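Long-range contacts in cell surface protein (Faecalibacterium prausnitzii A2-165, PDB 4GT6), which is of unknown function but, as an extracellular leucine-rich-repeat protein of the BspA type, probably binds other proteins at the cell surface: residues A[103-108]-A[130-135]; A[282-287]-A[304-309]; A[24-29]-A[37-42]. All coordinates share one frame; numbering follows the deposited sequence.

Interaction 1: A[103-108]-A[130-135]; sequences KKIGRQ and SEAFHH
Gln108 and Glu131 send their side chains out alongside each other; both are extended beyond CG, which carries the polar ends to the same depth, where NE2 and OE1 meet. Gln108 NE2 donates to Glu131 OE1 at 3.0 Å in a nearly straight bond (174°). The acceptor lies in the plane of the amide, yet the amide meets the carboxylate from above its plane, the two flat groups being turned 65° apart. In the conformer described, His134 ND1 donates to Glu131 OE2, which would help fix the carboxylate. Asn81 ND2 binds Gln108 OE1, so an amide that can give and accept at once suits this place.

At the backbone, Gln108 N donates to Ser130 O at 2.9 Å, and Arg107 CA lies 3.2 Å from the same oxygen, a CA-H...O contact. On the inner side Ile105 splits its branches: CG2, anti to the backbone N, meets Ala132 CB at 4.1 Å, while CD1 comes to the edge of the Phe133 ring at CZ (4.3 Å). A side chain as small as alanine's is consistent with the close backbones, Gln108 CA and Ala132 CA lying 4.0 Å apart.

The contact joins successive coils of the leucine-rich-repeat solenoid. Strand 104-105 pairs in parallel with strands 77-78 and 127-128, and the Phe133 ring meets Phe110 from the intervening loop.

Interaction 2: A[282-287]-A[304-309]; sequences GAFMNC and ESVFAG
Phe307 CE1 reaches Phe284 CD2 at 3.6 Å, and CD1 of the same Phe307 ring approaches Phe284 CB. The two ring planes are near parallel, only 21° apart, but displaced so that there is little overlap; the centroids are 5.4 Å apart. Both rings have CG anti to the carbonyl carbon, and this shared torsion lets equivalent side chains repeat the same pose. Val306 CG2 serves both, sitting over one face of the Phe307 ring, toward its rim, and at the edge of the Phe284 ring.

Three backbone bonds set the spacing, alternating along the segments: Gly282 N to Glu304 O at 2.8 Å, Phe284 N to Val306 O at 2.9 Å, and Asn286 N to Ala308 O at 2.7 Å, the last nearly straight (171°). Glycine suits position 282, where phi is positive and a CB would be crowded by the selenium of selenomethionine Met285. At Gly309 a CB would run into Asn286 OD1. A water donates to both Asn286 OD1 and Gly309 O. The methyl CE of Met285 rests on Ala308 CB at 4.2 Å.

Farther out, Phe261 stacks on Phe284 and the ring of Phe330 meets Phe307, while Phe307 and Gly309 bond through their backbones to Ala329 and Ala331. With an alanine here in place of Phe307, Phe284 and Phe330 would probably lose the ring they both meet, opening a gap in the row of phenylalanines.

The chemistry is thus a ladder of amide bonds beside a spine of phenylalanines, the pattern by which leucine-rich-repeat coils stack: polar backbone groups satisfy one another from coil to coil, and apolar rings fill the interior.

Interaction 3: A[24-29]-A[37-42]; sequences ATITKY and TIPAQV
The CD1 methyl at the end of Ile26 touches CG of the Pro39 ring at 4.0 Å. Every contact between the two segments is of this apolar kind, and they fall into two groups. The first is centred on Ile26, whose side chain spreads over three partners. Its CG1 approaches Ile38 CG2 at 4.3 Å, and its CD1, besides meeting the proline, comes 4.3 Å from Val42 CG1. CG1 stands anti to the carbonyl carbon (chi1 -61°), and the further bend at chi2 (-54°) brings CD1 within touch of both Pro39 and Val42. A long, branched residue suits a position that must reach several neighbours.

The second group is a single close pair, Ala24 CB against Val42 CG2 at 3.5 Å. Here the methyls press closely together, and a residue as small as alanine suits so tight a spot. The two branches of Val42 divide the work, CG1 going to Ile26 and CG2 to Ala24.

Backbone hydrogen bonding is directed to other strands: strand 24-29 pairs in parallel with strand 47-54, with which strand 41-44 pairs antiparallel, and antiparallel with strand 14-18, whose Tyr14 touches both Ile26 and Pro39. Phe16 of strand 14-18 touches Val42.

With no hydrogen bond or charge pair between the segments, the contact depends on shape and on exclusion of water, which fits its buried setting in the amino-terminal part of the chain.

The three contacts follow one another along the chain, interaction 3 first, then interaction 1, then interaction 2. Interactions 3 and 1 both reach the same mixed sheet and lie on the same side of the chain's centre, their centres 20 Å apart, although their nearest atoms stay about 11 Å from each other. Interaction 2 lies on the opposite side of that centre, 30 Å from interaction 1 and 49 Å from interaction 3, centre to centre. Interactions 1 and 2 fall in separate BspA-type repeat regions and both join neighbouring coils. The bound sodium ion, at Ser297 and Glu320, is about 14 Å from the Phe307 side chain of interaction 2.

Interaction 1: A[103-108]-A[130-135]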
ATOM      1  N   LYS A 103     -19.983   9.002   9.520  1.00 13.47           N
ATOM      2  CA  LYS A 103     -20.335   8.032   8.482  1.00 13.72           C
ATOM      3  C   LYS A 103     -19.368   8.071   7.323  1.00 16.69           C
ATOM      4  O   LYS A 103     -19.211   7.071   6.633  1.00 16.95           O
ATOM      5  CB  LYS A 103     -21.747   8.319   7.948  1.00 15.75           C
ATOM      6  CG  LYS A 103     -22.869   8.161   8.989  1.00 22.34           C
ATOM      7  CD  LYS A 103     -22.797   6.864   9.790  1.00 30.28           C
ATOM      8  CE  LYS A 103     -23.402   5.680   9.087  1.00 36.64           C
ATOM      9  NZ  LYS A 103     -23.432   4.472   9.971  1.00 37.30           N
ATOM     10  N   LYS A 104     -18.780   9.245   7.053  1.00 13.45           N
ATOM     11  CA  LYS A 104     -17.927   9.418   5.875  1.00 13.33           C
ATOM     12  C   LYS A 104     -16.636  10.122   6.245  1.00 15.75           C
ATOM     13  O   LYS A 104     -16.685  11.112   6.970  1.00 14.72           O
ATOM     14  CB  LYS A 104     -18.692  10.237   4.826  1.00 16.15           C
ATOM     15  CG  LYS A 104     -17.908  10.502   3.534  1.00 21.15           C
ATOM     16  CD  LYS A 104     -18.808  11.106   2.449  1.00 29.00           C
ATOM     17  CE  LYS A 104     -18.028  11.323   1.173  1.00 40.04           C
ATOM     18  NZ  LYS A 104     -18.880  11.852   0.070  1.00 36.77           N
ATOM     19  N   ILE A 105     -15.492   9.602   5.766  1.00 12.30           N
ATOM     20  CA  ILE A 105     -14.176  10.213   5.989  1.00 11.79           C
ATOM     21  C   ILE A 105     -13.577  10.464   4.601  1.00 17.10           C
ATOM     22  O   ILE A 105     -13.497   9.531   3.788  1.00 17.03           O
ATOM     23  CB  ILE A 105     -13.261   9.349   6.919  1.00 15.23           C
ATOM     24  CG1 ILE A 105     -13.869   9.227   8.347  1.00 16.62           C
ATOM     25  CG2 ILE A 105     -11.817   9.951   7.002  1.00 14.04           C
ATOM     26  CD1 ILE A 105     -13.154   8.214   9.242  1.00 18.81           C
ATOM     27  N   GLY A 106     -13.212  11.724   4.326  1.00 13.74           N
ATOM     28  CA  GLY A 106     -12.715  12.157   3.023  1.00 14.20           C
ATOM     29  C   GLY A 106     -11.302  11.709   2.700  1.00 13.37           C
ATOM     30  O   GLY A 106     -10.581  11.202   3.566  1.00 12.53           O
ATOM     31  N   ARG A 107     -10.864  11.974   1.444  1.00 12.04           N
ATOM     32  CA  ARG A 107      -9.517  11.585   1.003  1.00 11.02           C
ATOM     33  C   ARG A 107      -8.472  12.248   1.867  1.00 12.75           C
ATOM     34  O   ARG A 107      -8.647  13.419   2.201  1.00 13.25           O
ATOM     35  CB  ARG A 107      -9.287  12.074  -0.459  1.00 15.48           C
ATOM     36  CG  ARG A 107     -10.231  11.479  -1.482  1.00 25.58           C
ATOM     37  CD  ARG A 107      -9.825  11.831  -2.896  1.00 23.75           C
ATOM     38  NE  ARG A 107      -9.856  13.263  -3.151  1.00 34.85           N
ATOM     39  CZ  ARG A 107      -9.463  13.816  -4.295  1.00 48.82           C
ATOM     40  NH1 ARG A 107      -8.983  13.060  -5.277  1.00 28.78           N
ATOM     41  NH2 ARG A 107      -9.539  15.125  -4.461  1.00 33.18           N
ATOM     42  N   GLN A 108      -7.377  11.539   2.205  1.00 10.19           N
ATOM     43  CA  GLN A 108      -6.225  12.099   2.920  1.00 10.64           C
ATOM     44  C   GLN A 108      -6.623  12.814   4.230  1.00 14.13           C
ATOM     45  O   GLN A 108      -5.883  13.699   4.692  1.00 13.12           O
ATOM     46  CB  GLN A 108      -5.513  13.091   1.973  1.00 11.79           C
ATOM     47  CG  GLN A 108      -4.953  12.426   0.701  1.00 13.16           C
ATOM     48  CD  GLN A 108      -4.057  13.349  -0.110  1.00 19.19           C
ATOM     49  OE1 GLN A 108      -3.939  14.559   0.153  1.00 16.51           O
ATOM     50  NE2 GLN A 108      -3.390  12.792  -1.115  1.00 15.68           N
ATOM     51  N   SER A 130      -9.752   7.549  -0.398  1.00 12.33           N
ATOM     52  CA  SER A 130      -8.328   7.303  -0.667  1.00 12.05           C
ATOM     53  C   SER A 130      -7.382   7.937   0.325  1.00 14.68           C
ATOM     54  O   SER A 130      -7.556   9.113   0.677  1.00 13.22           O
ATOM     55  CB  SER A 130      -7.963   7.844  -2.047  1.00 17.10           C
ATOM     56  OG  SER A 130      -8.890   7.322  -2.988  1.00 23.33           O
ATOM     57  N   GLU A 131      -6.366   7.147   0.752  1.00 10.77           N
ATOM     58  CA  GLU A 131      -5.235   7.578   1.585  1.00  9.97           C
ATOM     59  C   GLU A 131      -5.651   8.285   2.881  1.00 13.55           C
ATOM     60  O   GLU A 131      -4.875   9.103   3.388  1.00 13.64           O
ATOM     61  CB  GLU A 131      -4.405   8.572   0.753  1.00 12.23           C
ATOM     62  CG  GLU A 131      -3.816   7.980  -0.521  1.00 16.62           C
ATOM     63  CD  GLU A 131      -3.099   9.037  -1.335  1.00 27.45           C
ATOM     64  OE1 GLU A 131      -3.769   9.946  -1.879  1.00 24.72           O
ATOM     65  OE2 GLU A 131      -1.849   9.009  -1.338  1.00 31.43           O
ATOM     66  N   ALA A 132      -6.819   7.953   3.442  1.00 11.97           N
ATOM     67  CA  ALA A 132      -7.302   8.627   4.646  1.00 12.44           C
ATOM     68  C   ALA A 132      -6.358   8.428   5.826  1.00 15.49           C
ATOM     69  O   ALA A 132      -6.284   9.319   6.665  1.00 14.80           O
ATOM     70  CB  ALA A 132      -8.692   8.125   5.010  1.00 13.36           C
ATOM     71  N   PHE A 133      -5.595   7.301   5.880  1.00 11.58           N
ATOM     72  CA  PHE A 133      -4.689   7.084   7.010  1.00 11.94           C
ATOM     73  C   PHE A 133      -3.271   6.828   6.526  1.00 15.82           C
ATOM     74  O   PHE A 133      -2.502   6.148   7.204  1.00 14.64           O
ATOM     75  CB  PHE A 133      -5.208   5.928   7.903  1.00 14.05           C
ATOM     76  CG  PHE A 133      -6.530   6.300   8.548  1.00 14.80           C
ATOM     77  CD1 PHE A 133      -6.569   7.144   9.658  1.00 16.52           C
ATOM     78  CD2 PHE A 133      -7.735   5.847   8.014  1.00 17.62           C
ATOM     79  CE1 PHE A 133      -7.788   7.508  10.241  1.00 17.90           C
ATOM     80  CE2 PHE A 133      -8.961   6.228   8.584  1.00 19.51           C
ATOM     81  CZ  PHE A 133      -8.975   7.094   9.668  1.00 17.76           C
ATOM     82  N   HIS A 134      -2.944   7.333   5.336  1.00 13.53           N
ATOM     83  CA  HIS A 134      -1.623   7.169   4.725  0.50 13.15           C
ATOM     84  C   HIS A 134      -0.555   7.778   5.668  1.00 16.31           C
ATOM     85  O   HIS A 134      -0.701   8.919   6.100  1.00 13.93           O
ATOM     86  CB  HIS A 134      -1.632   7.840   3.336  0.50 13.98           C
ATOM     87  CG  HIS A 134      -0.405   7.663   2.483  0.50 17.11           C
ATOM     88  ND1 HIS A 134      -0.403   8.066   1.155  0.50 18.98           N
ATOM     89  CD2 HIS A 134       0.821   7.178   2.788  0.50 17.96           C
ATOM     90  CE1 HIS A 134       0.810   7.804   0.698  0.50 18.17           C
ATOM     91  NE2 HIS A 134       1.585   7.274   1.645  0.50 17.90           N
ATOM     92  N   HIS A 135       0.504   7.002   6.006  1.00 13.21           N
ATOM     93  CA  HIS A 135       1.600   7.432   6.900  1.00 13.56           C
ATOM     94  C   HIS A 135       1.131   7.726   8.351  1.00 17.03           C
ATOM     95  O   HIS A 135       1.764   8.530   9.054  1.00 17.15           O
ATOM     96  CB  HIS A 135       2.387   8.632   6.329  1.00 14.26           C
ATOM     97  CG  HIS A 135       3.594   8.218   5.537  1.00 17.77           C
ATOM     98  ND1 HIS A 135       4.725   7.710   6.164  1.00 20.19           N
ATOM     99  CD2 HIS A 135       3.799   8.220   4.198  1.00 18.62           C
ATOM    100  CE1 HIS A 135       5.585   7.437   5.188  1.00 19.61           C
ATOM    101  NE2 HIS A 135       5.073   7.729   3.988  1.00 19.12           N
TER

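Interaction 2: A[282-287]-A[304-309]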
ATOM      1  N   GLY A 282       9.985  -5.594  -9.309  1.00 14.96           N
ATOM      2  CA  GLY A 282      10.471  -5.873  -7.959  1.00 15.93           C
ATOM      3  C   GLY A 282       9.892  -7.125  -7.326  1.00 17.83           C
ATOM      4  O   GLY A 282       9.788  -7.203  -6.101  1.00 17.60           O
ATOM      5  N   ALA A 283       9.567  -8.129  -8.142  1.00 15.39           N
ATOM      6  CA  ALA A 283       8.950  -9.350  -7.628  1.00 14.74           C
ATOM      7  C   ALA A 283       9.758  -9.996  -6.508  1.00 16.81           C
ATOM      8  O   ALA A 283       9.154 -10.461  -5.565  1.00 17.62           O
ATOM      9  CB  ALA A 283       8.727 -10.342  -8.743  1.00 14.47           C
ATOM     10  N   PHE A 284      11.100 -10.015  -6.588  1.00 13.66           N
ATOM     11  CA  PHE A 284      11.946 -10.656  -5.565  1.00 14.04           C
ATOM     12  C   PHE A 284      12.905  -9.650  -4.939  1.00 20.12           C
ATOM     13  O   PHE A 284      13.949 -10.035  -4.410  1.00 20.73           O
ATOM     14  CB  PHE A 284      12.747 -11.820  -6.188  1.00 16.29           C
ATOM     15  CG  PHE A 284      11.871 -12.939  -6.698  1.00 16.41           C
ATOM     16  CD1 PHE A 284      11.487 -13.978  -5.858  1.00 18.19           C
ATOM     17  CD2 PHE A 284      11.430 -12.952  -8.014  1.00 17.11           C
ATOM     18  CE1 PHE A 284      10.679 -15.015  -6.335  1.00 18.82           C
ATOM     19  CE2 PHE A 284      10.604 -13.975  -8.483  1.00 20.26           C
ATOM     20  CZ  PHE A 284      10.228 -14.997  -7.638  1.00 18.17           C
HETATM   21  N   MSE A 285      12.531  -8.383  -4.917  1.00 17.19           N
HETATM   22  CA  MSE A 285      13.461  -7.401  -4.395  1.00 17.69           C
HETATM   23  C   MSE A 285      13.669  -7.509  -2.865  1.00 21.68           C
HETATM   24  O   MSE A 285      12.755  -7.866  -2.122  1.00 21.76           O
HETATM   25  CB  MSE A 285      13.111  -5.987  -4.836  1.00 21.27           C
HETATM   26  CG  MSE A 285      11.960  -5.348  -4.160  1.00 27.83           C
HETATM   27 SE   MSE A 285      11.893  -3.473  -4.803  0.75 36.15          SE
HETATM   28  CE  MSE A 285      13.620  -2.783  -4.314  1.00 33.40           C
ATOM     29  N   ASN A 286      14.920  -7.288  -2.437  1.00 20.08           N
ATOM     30  CA  ASN A 286      15.351  -7.340  -1.037  1.00 20.53           C
ATOM     31  C   ASN A 286      15.078  -8.714  -0.391  1.00 24.60           C
ATOM     32  O   ASN A 286      14.624  -8.769   0.752  1.00 26.25           O
ATOM     33  CB  ASN A 286      14.702  -6.207  -0.230  1.00 22.76           C
ATOM     34  CG  ASN A 286      15.126  -4.853  -0.733  1.00 34.36           C
ATOM     35  OD1 ASN A 286      16.296  -4.623  -1.023  1.00 28.72           O
ATOM     36  ND2 ASN A 286      14.185  -3.949  -0.891  1.00 25.16           N
ATOM     37  N   CYS A 287      15.360  -9.817  -1.123  1.00 19.90           N
ATOM     38  CA  CYS A 287      15.290 -11.187  -0.582  1.00 19.39           C
ATOM     39  C   CYS A 287      16.727 -11.544  -0.212  1.00 24.32           C
ATOM     40  O   CYS A 287      17.477 -11.954  -1.099  1.00 23.62           O
ATOM     41  CB  CYS A 287      14.695 -12.151  -1.604  1.00 18.53           C
ATOM     42  SG  CYS A 287      12.906 -11.971  -1.803  1.00 20.74           S
ATOM     43  N   GLU A 304      11.924  -4.302 -13.971  1.00 16.77           N
ATOM     44  CA  GLU A 304      12.643  -3.368 -13.135  1.00 17.43           C
ATOM     45  C   GLU A 304      12.772  -3.883 -11.692  1.00 19.37           C
ATOM     46  O   GLU A 304      11.809  -4.423 -11.142  1.00 17.99           O
ATOM     47  CB  GLU A 304      11.890  -2.025 -13.177  1.00 19.87           C
ATOM     48  CG  GLU A 304      12.349  -0.961 -12.203  1.00 33.14           C
ATOM     49  CD  GLU A 304      11.429   0.240 -12.286  1.00 54.02           C
ATOM     50  OE1 GLU A 304      11.161   0.696 -13.423  1.00 40.24           O
ATOM     51  OE2 GLU A 304      10.894   0.656 -11.231  1.00 44.79           O
ATOM     52  N   SER A 305      13.994  -3.769 -11.114  1.00 18.09           N
ATOM     53  CA  SER A 305      14.325  -4.129  -9.723  1.00 18.64           C
ATOM     54  C   SER A 305      13.938  -5.571  -9.344  1.00 19.72           C
ATOM     55  O   SER A 305      13.779  -5.845  -8.152  1.00 19.76           O
ATOM     56  CB  SER A 305      13.619  -3.180  -8.748  1.00 22.56           C
ATOM     57  OG  SER A 305      13.913  -1.813  -8.974  1.00 23.31           O
ATOM     58  N   VAL A 306      13.820  -6.488 -10.324  1.00 14.62           N
ATOM     59  CA  VAL A 306      13.312  -7.857 -10.051  1.00 14.53           C
ATOM     60  C   VAL A 306      14.105  -8.565  -8.910  1.00 16.88           C
ATOM     61  O   VAL A 306      13.476  -9.163  -8.039  1.00 16.42           O
ATOM     62  CB  VAL A 306      13.170  -8.744 -11.320  1.00 18.45           C
ATOM     63  CG1 VAL A 306      14.488  -8.899 -12.084  1.00 18.32           C
ATOM     64  CG2 VAL A 306      12.523 -10.103 -10.995  1.00 17.99           C
ATOM     65  N   PHE A 307      15.437  -8.479  -8.908  1.00 16.37           N
ATOM     66  CA  PHE A 307      16.293  -9.077  -7.880  1.00 17.47           C
ATOM     67  C   PHE A 307      17.146  -8.023  -7.189  1.00 21.79           C
ATOM     68  O   PHE A 307      18.180  -8.355  -6.620  1.00 22.06           O
ATOM     69  CB  PHE A 307      17.184 -10.182  -8.488  1.00 19.45           C
ATOM     70  CG  PHE A 307      16.382 -11.313  -9.082  1.00 19.11           C
ATOM     71  CD1 PHE A 307      15.656 -12.180  -8.266  1.00 20.02           C
ATOM     72  CD2 PHE A 307      16.370 -11.531 -10.457  1.00 19.99           C
ATOM     73  CE1 PHE A 307      14.890 -13.214  -8.820  1.00 20.20           C
ATOM     74  CE2 PHE A 307      15.606 -12.564 -11.010  1.00 21.69           C
ATOM     75  CZ  PHE A 307      14.869 -13.397 -10.191  1.00 19.79           C
ATOM     76  N   ALA A 308      16.705  -6.761  -7.186  1.00 19.18           N
ATOM     77  CA  ALA A 308      17.448  -5.705  -6.505  1.00 20.13           C
ATOM     78  C   ALA A 308      17.586  -6.051  -5.002  1.00 26.31           C
ATOM     79  O   ALA A 308      16.616  -6.518  -4.387  1.00 24.44           O
ATOM     80  CB  ALA A 308      16.739  -4.359  -6.693  1.00 21.04           C
ATOM     81  N   GLY A 309      18.796  -5.899  -4.460  1.00 24.18           N
ATOM     82  CA  GLY A 309      19.072  -6.165  -3.046  1.00 24.75           C
ATOM     83  C   GLY A 309      19.115  -7.637  -2.655  1.00 27.17           C
ATOM     84  O   GLY A 309      19.021  -7.972  -1.465  1.00 27.34           O
TER
HETATM   85  O   HOH W   1      18.611  -6.329   0.534  1.00 39.64           O

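Interaction 3: A[24-29]-A[37-42]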
ATOM      1  N   ALA A  24     -24.750  22.837   9.973  1.00 15.58           N
ATOM      2  CA  ALA A  24     -23.634  23.656   9.531  1.00 15.05           C
ATOM      3  C   ALA A  24     -22.419  22.798   9.259  1.00 16.75           C
ATOM      4  O   ALA A  24     -22.241  21.734   9.864  1.00 16.47           O
ATOM      5  CB  ALA A  24     -23.289  24.697  10.591  1.00 16.03           C
ATOM      6  N   THR A  25     -21.562  23.284   8.363  1.00 13.89           N
ATOM      7  CA  THR A  25     -20.262  22.682   8.075  1.00 13.56           C
ATOM      8  C   THR A  25     -19.207  23.665   8.500  1.00 17.60           C
ATOM      9  O   THR A  25     -19.251  24.806   8.029  1.00 16.76           O
ATOM     10  CB  THR A  25     -20.135  22.332   6.585  1.00 15.43           C
ATOM     11  OG1 THR A  25     -21.098  21.324   6.263  1.00 16.05           O
ATOM     12  CG2 THR A  25     -18.678  21.866   6.196  1.00 13.83           C
ATOM     13  N   ILE A  26     -18.256  23.243   9.356  1.00 13.78           N
ATOM     14  CA  ILE A  26     -17.098  24.093   9.739  1.00 15.17           C
ATOM     15  C   ILE A  26     -16.207  24.233   8.512  1.00 17.09           C
ATOM     16  O   ILE A  26     -15.824  23.221   7.935  1.00 16.45           O
ATOM     17  CB  ILE A  26     -16.300  23.482  10.928  1.00 19.75           C
ATOM     18  CG1 ILE A  26     -17.154  23.333  12.215  1.00 22.50           C
ATOM     19  CG2 ILE A  26     -14.979  24.267  11.183  1.00 21.24           C
ATOM     20  CD1 ILE A  26     -17.848  24.554  12.710  1.00 24.79           C
ATOM     21  N   THR A  27     -15.849  25.464   8.120  1.00 15.02           N
ATOM     22  CA  THR A  27     -15.019  25.644   6.923  1.00 14.36           C
ATOM     23  C   THR A  27     -13.646  26.257   7.204  1.00 17.52           C
ATOM     24  O   THR A  27     -12.774  26.181   6.342  1.00 17.45           O
ATOM     25  CB  THR A  27     -15.762  26.503   5.885  1.00 20.97           C
ATOM     26  OG1 THR A  27     -16.152  27.734   6.503  1.00 20.58           O
ATOM     27  CG2 THR A  27     -16.977  25.777   5.281  1.00 20.87           C
ATOM     28  N   LYS A  28     -13.457  26.865   8.380  0.50 14.74           N
ATOM     29  CA  LYS A  28     -12.187  27.489   8.771  0.50 14.21           C
ATOM     30  C   LYS A  28     -12.067  27.528  10.285  0.50 18.39           C
ATOM     31  O   LYS A  28     -13.075  27.651  10.989  0.50 17.78           O
ATOM     32  CB  LYS A  28     -12.100  28.933   8.196  0.50 16.22           C
ATOM     33  CG  LYS A  28     -10.713  29.599   8.296  0.50 16.16           C
ATOM     34  CD  LYS A  28     -10.697  31.005   7.668  0.50 16.53           C
ATOM     35  CE  LYS A  28      -9.277  31.477   7.449  0.50 28.49           C
ATOM     36  NZ  LYS A  28      -9.217  32.691   6.593  0.50 38.94           N
ATOM     37  N   TYR A  29     -10.833  27.445  10.780  1.00 15.94           N
ATOM     38  CA  TYR A  29     -10.528  27.591  12.192  1.00 16.36           C
ATOM     39  C   TYR A  29      -9.475  28.695  12.278  1.00 20.73           C
ATOM     40  O   TYR A  29      -8.440  28.586  11.613  1.00 18.10           O
ATOM     41  CB  TYR A  29     -10.048  26.287  12.820  1.00 16.67           C
ATOM     42  CG  TYR A  29      -9.495  26.499  14.211  1.00 15.96           C
ATOM     43  CD1 TYR A  29     -10.339  26.798  15.282  1.00 17.60           C
ATOM     44  CD2 TYR A  29      -8.129  26.413  14.459  1.00 16.34           C
ATOM     45  CE1 TYR A  29      -9.840  26.942  16.575  1.00 18.78           C
ATOM     46  CE2 TYR A  29      -7.616  26.566  15.747  1.00 16.61           C
ATOM     47  CZ  TYR A  29      -8.477  26.813  16.802  1.00 20.13           C
ATOM     48  OH  TYR A  29      -7.979  26.927  18.068  1.00 19.10           O
ATOM     49  N   THR A  37     -11.534  21.519  20.321  1.00 17.68           N
ATOM     50  CA  THR A  37     -12.889  21.079  20.602  1.00 18.20           C
ATOM     51  C   THR A  37     -13.774  21.635  19.492  1.00 21.26           C
ATOM     52  O   THR A  37     -14.050  22.841  19.466  1.00 19.62           O
ATOM     53  CB  THR A  37     -13.366  21.530  21.995  1.00 26.60           C
ATOM     54  OG1 THR A  37     -12.474  21.005  22.961  1.00 26.85           O
ATOM     55  CG2 THR A  37     -14.796  21.062  22.292  1.00 25.91           C
ATOM     56  N   ILE A  38     -14.216  20.758  18.583  1.00 17.58           N
ATOM     57  CA  ILE A  38     -15.088  21.180  17.487  1.00 15.36           C
ATOM     58  C   ILE A  38     -16.455  21.498  18.091  1.00 18.02           C
ATOM     59  O   ILE A  38     -16.945  20.699  18.878  1.00 17.55           O
ATOM     60  CB  ILE A  38     -15.172  20.082  16.378  1.00 17.16           C
ATOM     61  CG1 ILE A  38     -13.767  19.728  15.759  1.00 17.72           C
ATOM     62  CG2 ILE A  38     -16.231  20.449  15.313  1.00 16.74           C
ATOM     63  CD1 ILE A  38     -13.082  20.852  14.981  1.00 21.64           C
ATOM     64  N   PRO A  39     -17.057  22.663  17.787  1.00 16.88           N
ATOM     65  CA  PRO A  39     -18.356  22.994  18.400  1.00 17.02           C
ATOM     66  C   PRO A  39     -19.476  22.060  17.919  1.00 18.94           C
ATOM     67  O   PRO A  39     -19.442  21.613  16.778  1.00 18.24           O
ATOM     68  CB  PRO A  39     -18.602  24.442  17.945  1.00 18.21           C
ATOM     69  CG  PRO A  39     -17.846  24.569  16.662  1.00 22.26           C
ATOM     70  CD  PRO A  39     -16.595  23.739  16.878  1.00 17.80           C
ATOM     71  N   ALA A  40     -20.396  21.704  18.820  1.00 18.49           N
ATOM     72  CA  ALA A  40     -21.562  20.863  18.508  1.00 19.02           C
ATOM     73  C   ALA A  40     -22.635  21.693  17.800  1.00 21.62           C
ATOM     74  O   ALA A  40     -23.485  21.153  17.074  1.00 19.94           O
ATOM     75  CB  ALA A  40     -22.126  20.256  19.781  1.00 20.30           C
ATOM     76  N   GLN A  41     -22.634  22.994  18.069  1.00 19.05           N
ATOM     77  CA  GLN A  41     -23.604  23.920  17.491  1.00 18.75           C
ATOM     78  C   GLN A  41     -22.971  25.292  17.236  1.00 22.64           C
ATOM     79  O   GLN A  41     -22.038  25.693  17.942  1.00 22.56           O
ATOM     80  CB  GLN A  41     -24.865  24.061  18.388  1.00 21.00           C
ATOM     81  CG  GLN A  41     -24.636  24.652  19.779  1.00 32.43           C
ATOM     82  CD  GLN A  41     -25.921  24.919  20.547  1.00 46.76           C
ATOM     83  OE1 GLN A  41     -26.865  24.110  20.567  1.00 37.24           O
ATOM     84  NE2 GLN A  41     -25.980  26.072  21.202  1.00 33.62           N
ATOM     85  N   VAL A  42     -23.469  25.978  16.199  1.00 18.75           N
ATOM     86  CA  VAL A  42     -23.074  27.342  15.834  1.00 18.37           C
ATOM     87  C   VAL A  42     -24.355  28.164  15.684  1.00 23.08           C
ATOM     88  O   VAL A  42     -25.420  27.614  15.369  1.00 22.60           O
ATOM     89  CB  VAL A  42     -22.162  27.440  14.579  1.00 21.00           C
ATOM     90  CG1 VAL A  42     -20.774  26.840  14.846  1.00 20.20           C
ATOM     91  CG2 VAL A  42     -22.815  26.798  13.353  1.00 20.30           C
TER